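Local coordinates for protein dTDP-4-amino-4,6-dideoxyglucose formyltransferase (Mycobacterium tuberculosis CAS/NITR204, PDB 5VYQ) that probably transfers a formyl group from a folate cofactor to the sugar amine of dTDP-4-amino-4,6-dideoxyglucose, as an N-formyltransferase of deoxysugar metabolism, at residues S118-Q123 with L220-H225; V125-H130 with M163-E168; R145-E150 with G156-R161. All coordinates share one frame; numbering follows the deposited sequence.

Contact 1. Residues S118-Q123 with L220-H225; sequences SIIDGQ and LRALTH. With 0FX (dTDP-4-amino-4,6-dideoxyglucose), chain D.
Ile119 lays its CG2 methyl over Ala222 and Arg221, near the ends of the two helices 114-121 and 213-222. The backbones come close here: CA of Ile119 is 5.6 Å from CA of Ala222. The small side chain of Ala222 permits this. Its CB is touched by both isoleucines, 3.7 Å from Ile119 CG2 and 3.7 Å from Ile120 CG1. Ile120 comes in from the flank, and its CD1 also reaches the same methyl. Ile119 sets CG1 beside the backbone N (chi1 -74°), which puts CG2 anti to that N and against the Arg221 chain, where CG lies 3.6 Å away. The methyl then sits over one face of the Arg221 guanidinium, 3.8 Å above the plane and toward the rim.

The polar atoms of that guanidinium are used by other residues. NE donates to Asn218 OD1, and NH1 to the backbone oxygens of Glu150 and Asp153. These three acceptors limit the rotation of the flat group. Both helices stop here. After helix 114-121, Asp121 OD1 accepts from Gln123 N at 2.9 Å, which makes an Asx turn, and Gly122 takes positive phi. After helix 213-222, the chain leads to His225. One face of its ring covers C1 of the deoxyribose of dTDP-4-amino-4,6-dideoxyglucose, which lies over the ring centre and 3.3 Å from ND1. ND1 itself is hydrogen-bonded to Ser155 OG.

The contact is an apolar helix-helix junction between the formyl transferase region and the C-terminal dimerization region, beside the nucleotide end of the sugar-substrate pocket.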
loop_
_atom_site.group_PDB
_atom_site.type_symbol
_atom_site.label_atom_id
_atom_site.label_comp_id
_atom_site.label_asym_id
_atom_site.label_seq_id
_atom_site.Cartn_x
_atom_site.Cartn_y
_atom_site.Cartn_z
ATOM N N SER A 118 -11.495 14.343 -6.853
ATOM C CA SER A 118 -11.122 14.405 -8.265
ATOM C C SER A 118 -10.364 13.186 -8.786
ATOM O O SER A 118 -10.483 12.812 -9.963
ATOM C CB SER A 118 -10.294 15.654 -8.549
ATOM O OG SER A 118 -11.137 16.786 -8.578
ATOM N N ILE A 119 -9.586 12.557 -7.924
ATOM C CA ILE A 119 -8.954 11.303 -8.332
ATOM C C ILE A 119 -10.021 10.298 -8.742
ATOM O O ILE A 119 -9.821 9.518 -9.668
ATOM C CB ILE A 119 -8.062 10.745 -7.200
ATOM C CG1 ILE A 119 -6.800 11.611 -7.153
ATOM C CG2 ILE A 119 -7.654 9.290 -7.415
ATOM C CD1 ILE A 119 -5.964 11.503 -5.920
ATOM N N ILE A 120 -11.100 10.266 -8.004
ATOM C CA ILE A 120 -12.184 9.320 -8.279
ATOM C C ILE A 120 -13.037 9.749 -9.450
ATOM O O ILE A 120 -13.390 8.908 -10.277
ATOM C CB ILE A 120 -13.061 9.113 -7.046
ATOM C CG1 ILE A 120 -12.267 8.329 -5.993
ATOM C CG2 ILE A 120 -14.431 8.491 -7.387
ATOM C CD1 ILE A 120 -12.858 8.465 -4.622
ATOM N N ASP A 121 -13.407 11.026 -9.525
ATOM C CA ASP A 121 -14.357 11.423 -10.551
ATOM C C ASP A 121 -13.785 11.989 -11.836
ATOM O O ASP A 121 -14.541 12.213 -12.768
ATOM C CB ASP A 121 -15.477 12.296 -9.988
ATOM C CG ASP A 121 -15.071 13.726 -9.666
ATOM O OD1 ASP A 121 -13.936 14.100 -9.980
ATOM O OD2 ASP A 121 -15.948 14.423 -9.062
ATOM N N GLY A 122 -12.497 12.273 -11.908
ATOM C CA GLY A 122 -11.845 12.772 -13.134
ATOM C C GLY A 122 -12.008 14.254 -13.380
ATOM O O GLY A 122 -11.551 14.782 -14.410
ATOM N N GLN A 123 -12.646 14.961 -12.450
ATOM C CA GLN A 123 -12.787 16.397 -12.578
ATOM C C GLN A 123 -11.448 17.062 -12.335
ATOM O O GLN A 123 -10.610 16.478 -11.686
ATOM C CB GLN A 123 -13.844 16.951 -11.618
ATOM C CG GLN A 123 -15.259 16.492 -11.985
ATOM C CD GLN A 123 -16.310 17.345 -11.298
ATOM O OE1 GLN A 123 -16.834 18.295 -11.894
ATOM N NE2 GLN A 123 -16.583 17.046 -10.038
ATOM N N LEU A 220 -8.690 3.549 -3.802
ATOM C CA LEU A 220 -7.634 3.358 -2.843
ATOM C C LEU A 220 -6.590 4.463 -2.895
ATOM O O LEU A 220 -6.136 4.942 -1.871
ATOM C CB LEU A 220 -6.906 2.050 -3.042
ATOM C CG LEU A 220 -7.698 0.793 -2.799
ATOM C CD1 LEU A 220 -6.725 -0.365 -2.975
ATOM C CD2 LEU A 220 -8.290 0.820 -1.403
ATOM N N ARG A 221 -6.204 4.880 -4.102
ATOM C CA ARG A 221 -5.158 5.902 -4.167
ATOM C C ARG A 221 -5.741 7.272 -3.734
ATOM O O ARG A 221 -5.034 8.129 -3.205
ATOM C CB ARG A 221 -4.556 5.933 -5.591
ATOM C CG ARG A 221 -5.369 6.554 -6.700
ATOM C CD ARG A 221 -4.830 6.117 -8.055
ATOM N NE ARG A 221 -5.549 6.650 -9.215
ATOM C CZ ARG A 221 -5.169 7.677 -9.962
ATOM N NH1 ARG A 221 -4.104 8.398 -9.681
ATOM N NH2 ARG A 221 -5.870 7.942 -11.044
ATOM N N ALA A 222 -7.018 7.507 -4.041
ATOM C CA ALA A 222 -7.675 8.708 -3.551
ATOM C C ALA A 222 -7.635 8.825 -2.022
ATOM O O ALA A 222 -7.583 9.948 -1.482
ATOM C CB ALA A 222 -9.098 8.800 -4.067
ATOM N N LEU A 223 -7.684 7.671 -1.334
ATOM C CA LEU A 223 -7.689 7.613 0.105
ATOM C C LEU A 223 -6.336 7.385 0.714
ATOM O O LEU A 223 -6.204 7.239 1.918
ATOM C CB LEU A 223 -8.670 6.522 0.581
ATOM C CG LEU A 223 -10.119 6.784 0.173
ATOM C CD1 LEU A 223 -11.058 5.589 0.353
ATOM C CD2 LEU A 223 -10.639 7.975 0.971
ATOM N N THR A 224 -5.310 7.420 -0.130
ATOM C CA THR A 224 -3.967 7.271 0.286
ATOM C C THR A 224 -3.305 8.625 0.402
ATOM O O THR A 224 -3.177 9.380 -0.558
ATOM C CB THR A 224 -3.191 6.329 -0.640
ATOM O OG1 THR A 224 -3.740 4.995 -0.540
ATOM C CG2 THR A 224 -1.752 6.241 -0.152
ATOM N N HIS A 225 -2.824 8.922 1.603
ATOM C CA HIS A 225 -2.254 10.248 1.878
ATOM C C HIS A 225 -1.255 10.143 3.012
ATOM O O HIS A 225 -1.640 10.140 4.177
ATOM C CB HIS A 225 -3.356 11.252 2.250
ATOM C CG HIS A 225 -2.898 12.671 2.192
ATOM N ND1 HIS A 225 -3.398 13.589 1.290
ATOM C CD2 HIS A 225 -1.946 13.321 2.909
ATOM C CE1 HIS A 225 -2.808 14.753 1.498
ATOM N NE2 HIS A 225 -1.936 14.628 2.484
HETATM O O4P 0FX D . -5.812 21.439 2.849
HETATM P P2 0FX D . -6.682 21.794 4.006
HETATM O O3P 0FX D . -6.163 22.872 4.931
HETATM O O1G 0FX D . -8.096 22.090 3.283
HETATM C C1G 0FX D . -9.338 21.937 3.945
HETATM C C2G 0FX D . -10.401 21.766 2.852
HETATM O O2G 0FX D . -9.992 20.638 2.066
HETATM C C3G 0FX D . -10.411 23.010 1.948
HETATM O O3G 0FX D . -11.259 22.822 0.788
HETATM C C4G 0FX D . -10.728 24.233 2.799
HETATM N N4A 0FX D . -10.660 25.404 1.892
HETATM C C5G 0FX D . -9.709 24.322 3.935
HETATM C C6G 0FX D . -10.218 25.347 4.946
HETATM O O5G 0FX D . -9.597 23.118 4.714
HETATM O OPP 0FX D . -7.068 20.497 4.877
HETATM P P 0FX D . -6.171 19.629 5.901
HETATM O O1P 0FX D . -7.083 19.231 6.996
HETATM O O2P 0FX D . -4.873 20.353 6.152
HETATM O O5 0FX D . -5.784 18.311 5.072
HETATM C C5 0FX D . -4.848 18.345 4.020
HETATM C C4 0FX D . -4.948 17.055 3.230
HETATM O O4 0FX D . -4.565 15.982 4.087
HETATM C C3 0FX D . -6.338 16.640 2.749
HETATM O O3 0FX D . -6.643 17.252 1.490
HETATM C C2 0FX D . -6.283 15.131 2.604
HETATM C C1 0FX D . -5.327 14.821 3.734
HETATM N N11 0FX D . -6.033 14.367 4.938
HETATM C C61 0FX D . -6.231 15.121 6.040
HETATM C C51 0FX D . -6.873 14.610 7.152
HETATM C C5A 0FX D . -7.111 15.501 8.345
HETATM C C21 0FX D . -6.372 13.019 5.029
HETATM O O21 0FX D . -6.137 12.258 3.986
HETATM N N31 0FX D . -7.004 12.495 6.080
HETATM C C41 0FX D . -7.205 13.274 7.166
HETATM O O41 0FX D . -7.820 12.710 8.225
#

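Contact 2. Residues V125-H130 with M163-E168; sequences VGVTIH and MDIERE
Val127 and Ile165 form the tight part of this contact. Val127 CG2 and Ile165 CG2 meet at 3.6 Å, and the two side chains lie alongside each other, pointing opposite ways. Each leaves its backbone toward the other segment. The valine has CG1 anti to its N (chi1 176°). Its two methyls thus meet neighbouring residues of the helix: CG2 takes the isoleucine and CG1 lies 4.1 Å from Glu166 CA. The helix backbone is close at this point, since Val127 CG2 is 3.9 Å from Glu166 N.

The contact loosens at Glu166. Its CB is 4.2 Å from Val127 CG2, and the rest of its chain leads away from Val127, to His83. The buried carboxylate is held there, with His83 NE2 bonded to OE2. His83 ND1 in turn bonds to the bound dTDP-sugar, so Glu166 is a second-shell residue that probably positions a ligand-binding one. Asp164 and Glu168 are on the solvent side of helix 155-179. Arg167 makes a salt bridge to Asp39 of helix 31-43. Ile165 is only partly exposed, being covered further by Arg145 and Cys147 of strand 141-147.

Nothing polar joins the two segments. The arrangement is a long helix packed on one face of a mixed beta-sheet, as in the alpha/beta core of the formyl transferase fold.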
loop_
_atom_site.group_PDB
_atom_site.type_symbol
_atom_site.label_atom_id
_atom_site.label_comp_id
_atom_site.label_asym_id
_atom_site.label_seq_id
_atom_site.Cartn_x
_atom_site.Cartn_y
_atom_site.Cartn_z
ATOM N N VAL A 125 -8.514 19.311 -10.742
ATOM C CA VAL A 125 -8.130 19.834 -9.448
ATOM C C VAL A 125 -7.016 20.856 -9.677
ATOM O O VAL A 125 -6.412 20.979 -10.751
ATOM C CB VAL A 125 -7.718 18.700 -8.465
ATOM C CG1 VAL A 125 -6.324 18.188 -8.794
ATOM C CG2 VAL A 125 -7.846 19.171 -7.004
ATOM N N GLY A 126 -6.694 21.607 -8.639
ATOM C CA GLY A 126 -5.730 22.716 -8.766
ATOM C C GLY A 126 -5.957 23.644 -7.586
ATOM O O GLY A 126 -6.408 23.184 -6.534
ATOM N N VAL A 127 -5.661 24.922 -7.770
ATOM C CA VAL A 127 -5.776 25.909 -6.707
ATOM C C VAL A 127 -6.570 27.081 -7.252
ATOM O O VAL A 127 -6.363 27.464 -8.407
ATOM C CB VAL A 127 -4.384 26.373 -6.270
ATOM C CG1 VAL A 127 -4.491 27.478 -5.237
ATOM C CG2 VAL A 127 -3.527 25.264 -5.713
ATOM N N THR A 128 -7.458 27.634 -6.422
ATOM C CA THR A 128 -8.269 28.768 -6.839
ATOM C C THR A 128 -8.177 29.863 -5.806
ATOM O O THR A 128 -8.344 29.574 -4.632
ATOM C CB THR A 128 -9.743 28.372 -7.030
ATOM O OG1 THR A 128 -9.841 27.261 -7.963
ATOM C CG2 THR A 128 -10.552 29.526 -7.512
ATOM N N ILE A 129 -7.933 31.092 -6.254
ATOM C CA ILE A 129 -7.977 32.253 -5.364
ATOM C C ILE A 129 -9.245 33.015 -5.801
ATOM O O ILE A 129 -9.428 33.332 -6.966
ATOM C CB ILE A 129 -6.739 33.141 -5.564
ATOM C CG1 ILE A 129 -5.459 32.376 -5.267
ATOM C CG2 ILE A 129 -6.845 34.351 -4.640
ATOM C CD1 ILE A 129 -4.154 33.105 -5.471
ATOM N N HIS A 130 -10.122 33.295 -4.847
ATOM C CA HIS A 130 -11.442 33.847 -5.102
ATOM C C HIS A 130 -11.954 34.690 -3.949
ATOM O O HIS A 130 -11.599 34.447 -2.790
ATOM C CB HIS A 130 -12.448 32.742 -5.434
ATOM C CG HIS A 130 -12.777 31.849 -4.277
ATOM N ND1 HIS A 130 -13.835 32.089 -3.440
ATOM C CD2 HIS A 130 -12.214 30.702 -3.843
ATOM C CE1 HIS A 130 -13.887 31.153 -2.503
ATOM N NE2 HIS A 130 -12.939 30.280 -2.766
ATOM N N MET A 163 0.294 22.304 -2.917
ATOM C CA MET A 163 0.888 23.298 -2.020
ATOM C C MET A 163 1.965 24.087 -2.790
ATOM O O MET A 163 2.127 25.291 -2.534
ATOM C CB MET A 163 1.470 22.637 -0.794
ATOM C CG MET A 163 0.458 21.926 0.104
ATOM S SD MET A 163 -0.835 22.978 0.738
ATOM C CE MET A 163 -2.032 22.914 -0.573
ATOM N N ASP A 164 2.714 23.470 -3.696
ATOM C CA ASP A 164 3.692 24.208 -4.515
ATOM C C ASP A 164 2.953 25.183 -5.431
ATOM O O ASP A 164 3.378 26.318 -5.581
ATOM C CB ASP A 164 4.540 23.280 -5.386
ATOM C CG ASP A 164 5.522 22.431 -4.584
ATOM O OD1 ASP A 164 5.915 22.825 -3.494
ATOM O OD2 ASP A 164 5.896 21.347 -5.061
ATOM N N ILE A 165 1.855 24.757 -6.028
ATOM C CA ILE A 165 1.045 25.616 -6.894
ATOM C C ILE A 165 0.454 26.774 -6.125
ATOM O O ILE A 165 0.386 27.905 -6.620
ATOM C CB ILE A 165 -0.031 24.828 -7.667
ATOM C CG1 ILE A 165 0.673 23.868 -8.628
ATOM C CG2 ILE A 165 -1.019 25.768 -8.296
ATOM C CD1 ILE A 165 -0.257 22.854 -9.276
ATOM N N GLU A 166 0.040 26.541 -4.889
ATOM C CA GLU A 166 -0.559 27.587 -4.118
ATOM C C GLU A 166 0.468 28.673 -3.868
ATOM O O GLU A 166 0.142 29.857 -3.999
ATOM C CB GLU A 166 -1.045 27.009 -2.785
ATOM C CG GLU A 166 -1.779 27.953 -1.936
ATOM C CD GLU A 166 -2.513 27.220 -0.785
ATOM O OE1 GLU A 166 -2.062 27.536 0.281
ATOM O OE2 GLU A 166 -3.403 26.368 -0.924
ATOM N N ARG A 167 1.688 28.261 -3.528
ATOM C CA ARG A 167 2.743 29.229 -3.256
ATOM C C ARG A 167 3.057 30.041 -4.517
ATOM O O ARG A 167 3.148 31.280 -4.453
ATOM C CB ARG A 167 3.985 28.516 -2.738
ATOM C CG ARG A 167 5.251 29.389 -2.743
ATOM C CD ARG A 167 6.422 28.691 -2.094
ATOM N NE ARG A 167 6.186 28.556 -0.654
ATOM C CZ ARG A 167 6.438 29.521 0.244
ATOM N NH1 ARG A 167 6.148 29.293 1.544
ATOM N NH2 ARG A 167 6.964 30.709 -0.150
ATOM N N GLU A 168 3.119 29.359 -5.668
ATOM C CA GLU A 168 3.387 30.009 -6.959
ATOM C C GLU A 168 2.316 31.061 -7.272
ATOM O O GLU A 168 2.577 32.211 -7.637
ATOM C CB GLU A 168 3.528 28.938 -8.073
ATOM C CG GLU A 168 4.892 28.236 -7.950
ATOM C CD GLU A 168 5.186 26.923 -8.673
ATOM O OE1 GLU A 168 4.388 26.336 -9.435
ATOM O OE2 GLU A 168 6.323 26.447 -8.458
#

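Contact 3. Residues R145-E150 with G156-R161. With 0FX (dTDP-4-amino-4,6-dideoxyglucose), chain D.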
loop_
_atom_site.group_PDB
_atom_site.type_symbol
_atom_site.label_atom_id
_atom_site.label_comp_id
_atom_site.label_asym_id
_atom_site.label_seq_id
_atom_site.Cartn_x
_atom_site.Cartn_y
_atom_site.Cartn_z
ATOM N N ARG A 145 -5.276 27.736 -11.168
ATOM C CA ARG A 145 -4.312 26.928 -11.881
ATOM C C ARG A 145 -4.598 25.454 -11.664
ATOM O O ARG A 145 -4.787 24.999 -10.534
ATOM C CB ARG A 145 -2.875 27.235 -11.490
ATOM C CG ARG A 145 -1.806 26.507 -12.303
ATOM C CD ARG A 145 -0.438 27.179 -12.144
ATOM N NE ARG A 145 -0.571 28.561 -12.602
ATOM C CZ ARG A 145 0.196 29.578 -12.216
ATOM N NH1 ARG A 145 1.187 29.390 -11.356
ATOM N NH2 ARG A 145 -0.043 30.784 -12.681
ATOM N N GLU A 146 -4.591 24.729 -12.772
ATOM C CA GLU A 146 -4.777 23.277 -12.743
ATOM C C GLU A 146 -3.522 22.523 -12.309
ATOM O O GLU A 146 -2.385 22.919 -12.576
ATOM C CB GLU A 146 -5.318 22.806 -14.117
ATOM C CG GLU A 146 -5.713 21.320 -14.138
ATOM C CD GLU A 146 -6.283 20.796 -15.444
ATOM O OE1 GLU A 146 -6.483 21.611 -16.389
ATOM O OE2 GLU A 146 -6.484 19.553 -15.465
ATOM N N CYS A 147 -3.738 21.395 -11.628
ATOM C CA CYS A 147 -2.690 20.420 -11.297
ATOM C C CYS A 147 -3.072 19.128 -11.997
ATOM O O CYS A 147 -4.146 18.584 -11.775
ATOM C CB CYS A 147 -2.728 20.162 -9.804
ATOM S SG CYS A 147 -1.470 19.048 -9.174
ATOM N N ALA A 148 -2.164 18.592 -12.798
ATOM C CA ALA A 148 -2.500 17.337 -13.470
ATOM C C ALA A 148 -2.437 16.181 -12.440
ATOM O O ALA A 148 -1.736 16.253 -11.416
ATOM C CB ALA A 148 -1.546 17.124 -14.639
ATOM N N ILE A 149 -3.241 15.153 -12.688
ATOM C CA ILE A 149 -3.273 13.955 -11.828
ATOM C C ILE A 149 -2.792 12.814 -12.714
ATOM O O ILE A 149 -3.447 12.496 -13.698
ATOM C CB ILE A 149 -4.701 13.653 -11.359
ATOM C CG1 ILE A 149 -5.236 14.828 -10.529
ATOM C CG2 ILE A 149 -4.753 12.331 -10.596
ATOM C CD1 ILE A 149 -6.670 14.603 -10.074
ATOM N N GLU A 150 -1.705 12.170 -12.335
ATOM C CA GLU A 150 -1.136 11.056 -13.069
ATOM C C GLU A 150 -1.756 9.735 -12.565
ATOM O O GLU A 150 -2.391 9.668 -11.501
ATOM C CB GLU A 150 0.366 11.023 -12.853
ATOM C CG GLU A 150 1.152 12.306 -13.168
ATOM C CD GLU A 150 0.981 12.789 -14.589
ATOM O OE1 GLU A 150 0.645 11.988 -15.474
ATOM O OE2 GLU A 150 1.175 14.004 -14.810
ATOM N N GLY A 156 -1.950 12.136 -1.399
ATOM C CA GLY A 156 -0.778 12.760 -0.789
ATOM C C GLY A 156 0.156 13.358 -1.832
ATOM O O GLY A 156 0.664 14.452 -1.673
ATOM N N SER A 157 0.392 12.655 -2.933
ATOM C CA SER A 157 1.310 13.149 -3.933
ATOM C C SER A 157 0.717 14.351 -4.680
ATOM O O SER A 157 1.439 15.300 -4.988
ATOM C CB SER A 157 1.786 12.074 -4.884
ATOM O OG SER A 157 0.758 11.508 -5.678
ATOM N N VAL A 158 -0.578 14.322 -4.963
ATOM C CA VAL A 158 -1.231 15.470 -5.616
ATOM C C VAL A 158 -1.203 16.688 -4.684
ATOM O O VAL A 158 -0.875 17.808 -5.086
ATOM C CB VAL A 158 -2.652 15.175 -6.059
ATOM C CG1 VAL A 158 -3.358 16.457 -6.541
ATOM C CG2 VAL A 158 -2.652 14.065 -7.107
ATOM N N TYR A 159 -1.518 16.468 -3.419
ATOM C CA TYR A 159 -1.602 17.551 -2.442
ATOM C C TYR A 159 -0.261 18.273 -2.307
ATOM O O TYR A 159 -0.227 19.500 -2.236
ATOM C CB TYR A 159 -2.015 16.980 -1.088
ATOM C CG TYR A 159 -2.383 18.044 -0.088
ATOM C CD1 TYR A 159 -3.536 18.782 -0.190
ATOM C CD2 TYR A 159 -1.500 18.358 0.916
ATOM C CE1 TYR A 159 -3.839 19.777 0.742
ATOM C CE2 TYR A 159 -1.759 19.359 1.832
ATOM C CZ TYR A 159 -2.935 20.061 1.737
ATOM O OH TYR A 159 -3.233 21.024 2.650
ATOM N N ALA A 160 0.844 17.547 -2.324
ATOM C CA ALA A 160 2.149 18.164 -2.226
ATOM C C ALA A 160 2.372 19.104 -3.402
ATOM O O ALA A 160 2.852 20.244 -3.216
ATOM C CB ALA A 160 3.238 17.116 -2.137
ATOM N N ARG A 161 1.949 18.702 -4.599
ATOM C CA ARG A 161 2.034 19.593 -5.752
ATOM C C ARG A 161 1.054 20.766 -5.630
ATOM O O ARG A 161 1.382 21.905 -5.998
ATOM C CB ARG A 161 1.843 18.837 -7.076
ATOM C CG ARG A 161 2.926 17.778 -7.349
ATOM C CD ARG A 161 3.120 17.332 -8.795
ATOM N NE ARG A 161 1.880 16.893 -9.414
ATOM C CZ ARG A 161 1.377 15.675 -9.265
ATOM N NH1 ARG A 161 0.228 15.394 -9.829
ATOM N NH2 ARG A 161 2.010 14.754 -8.519
HETATM O O4P 0FX D . -5.812 21.439 2.849
HETATM P P2 0FX D . -6.682 21.794 4.006
HETATM O O3P 0FX D . -6.163 22.872 4.931
HETATM O O1G 0FX D . -8.096 22.090 3.283
HETATM C C1G 0FX D . -9.338 21.937 3.945
HETATM C C2G 0FX D . -10.401 21.766 2.852
HETATM O O2G 0FX D . -9.992 20.638 2.066
HETATM C C3G 0FX D . -10.411 23.010 1.948
HETATM O O3G 0FX D . -11.259 22.822 0.788
HETATM C C4G 0FX D . -10.728 24.233 2.799
HETATM N N4A 0FX D . -10.660 25.404 1.892
HETATM C C5G 0FX D . -9.709 24.322 3.935
HETATM C C6G 0FX D . -10.218 25.347 4.946
HETATM O O5G 0FX D . -9.597 23.118 4.714
HETATM O OPP 0FX D . -7.068 20.497 4.877
HETATM P P 0FX D . -6.171 19.629 5.901
HETATM O O1P 0FX D . -7.083 19.231 6.996
HETATM O O2P 0FX D . -4.873 20.353 6.152
HETATM O O5 0FX D . -5.784 18.311 5.072
HETATM C C5 0FX D . -4.848 18.345 4.020
HETATM C C4 0FX D . -4.948 17.055 3.230
HETATM O O4 0FX D . -4.565 15.982 4.087
HETATM C C3 0FX D . -6.338 16.640 2.749
HETATM O O3 0FX D . -6.643 17.252 1.490
HETATM C C2 0FX D . -6.283 15.131 2.604
HETATM C C1 0FX D . -5.327 14.821 3.734
HETATM N N11 0FX D . -6.033 14.367 4.938
HETATM C C61 0FX D . -6.231 15.121 6.040
HETATM C C51 0FX D . -6.873 14.610 7.152
HETATM C C5A 0FX D . -7.111 15.501 8.345
HETATM C C21 0FX D . -6.372 13.019 5.029
HETATM O O21 0FX D . -6.137 12.258 3.986
HETATM N N31 0FX D . -7.004 12.495 6.080
HETATM C C41 0FX D . -7.205 13.274 7.166
HETATM O O41 0FX D . -7.820 12.710 8.225
#
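Arg161 and Cys147 face each other, their side chains starting out across the contact from both sides. The thiol lies against the base of the arginine, with SG 3.9 Å from Arg161 CB. Farther out, the arginine chain bends at chi3 (-53°) and passes alongside the thiol. This brings NH1 to the backbone of Ala148, where it donates to O at 2.7 Å. The bond is short but not straight, with an N-H...O angle of 139°. The oxygen lies in the guanidinium plane, while the donor is tilted 24° from the carbonyl plane. The guanidinium thus meets the backbone of Ala148 by its edge. One of its faces is turned to its own helix, over Val158 CA.

NH1 has a second grip, a salt bridge to Asp153 OD2, and that carboxylate oxygen also takes Glu150 N. The positive group therefore ties the backbone after strand 141-147 to the loop before the helix.

Val158 lies deeper. Its CG1 reaches Cys147 SG at 4.1 Å, and its CG2 touches Ile149 CG1 more loosely at 4.4 Å. Ile149 and Val158 also pack on Val125 of the neighbouring strand.

Tyr159 leaves the helix on the side away from this interface, and its ring meets the ligand. The ring lies under the deoxyribose of the dTDP-sugar, with C4 3.8 Å above the ring plane and over its centre. Its OH donates to phosphate oxygen O4P at 2.6 Å.

Here edge strand 141-147 leads through a short loop into helix 155-179, in the formyl transferase region. The inner face of the helix packs on that strand, while Tyr159 forms part of the dTDP-sugar pocket.

From the N terminus, helix 114-121 opens the widest loop. Contact 1 closes it about a hundred residues later at helix 213-222, and so joins the formyl transferase region to the C-terminal dimerization region. Contact 2 is nested inside it, between strand 125-131 and helix 155-179. Contact 3 is nested in turn inside contact 2, bringing edge strand 141-147 back on the start of that helix. Contacts 2 and 3 share the helix and meet through the antiparallel pairing of their strands. Contacts 1 and 3 touch through backbone atoms of Thr224 and Gly156, probably by a hydrogen bond. His225 and Tyr159 bring both to the same dTDP-sugar.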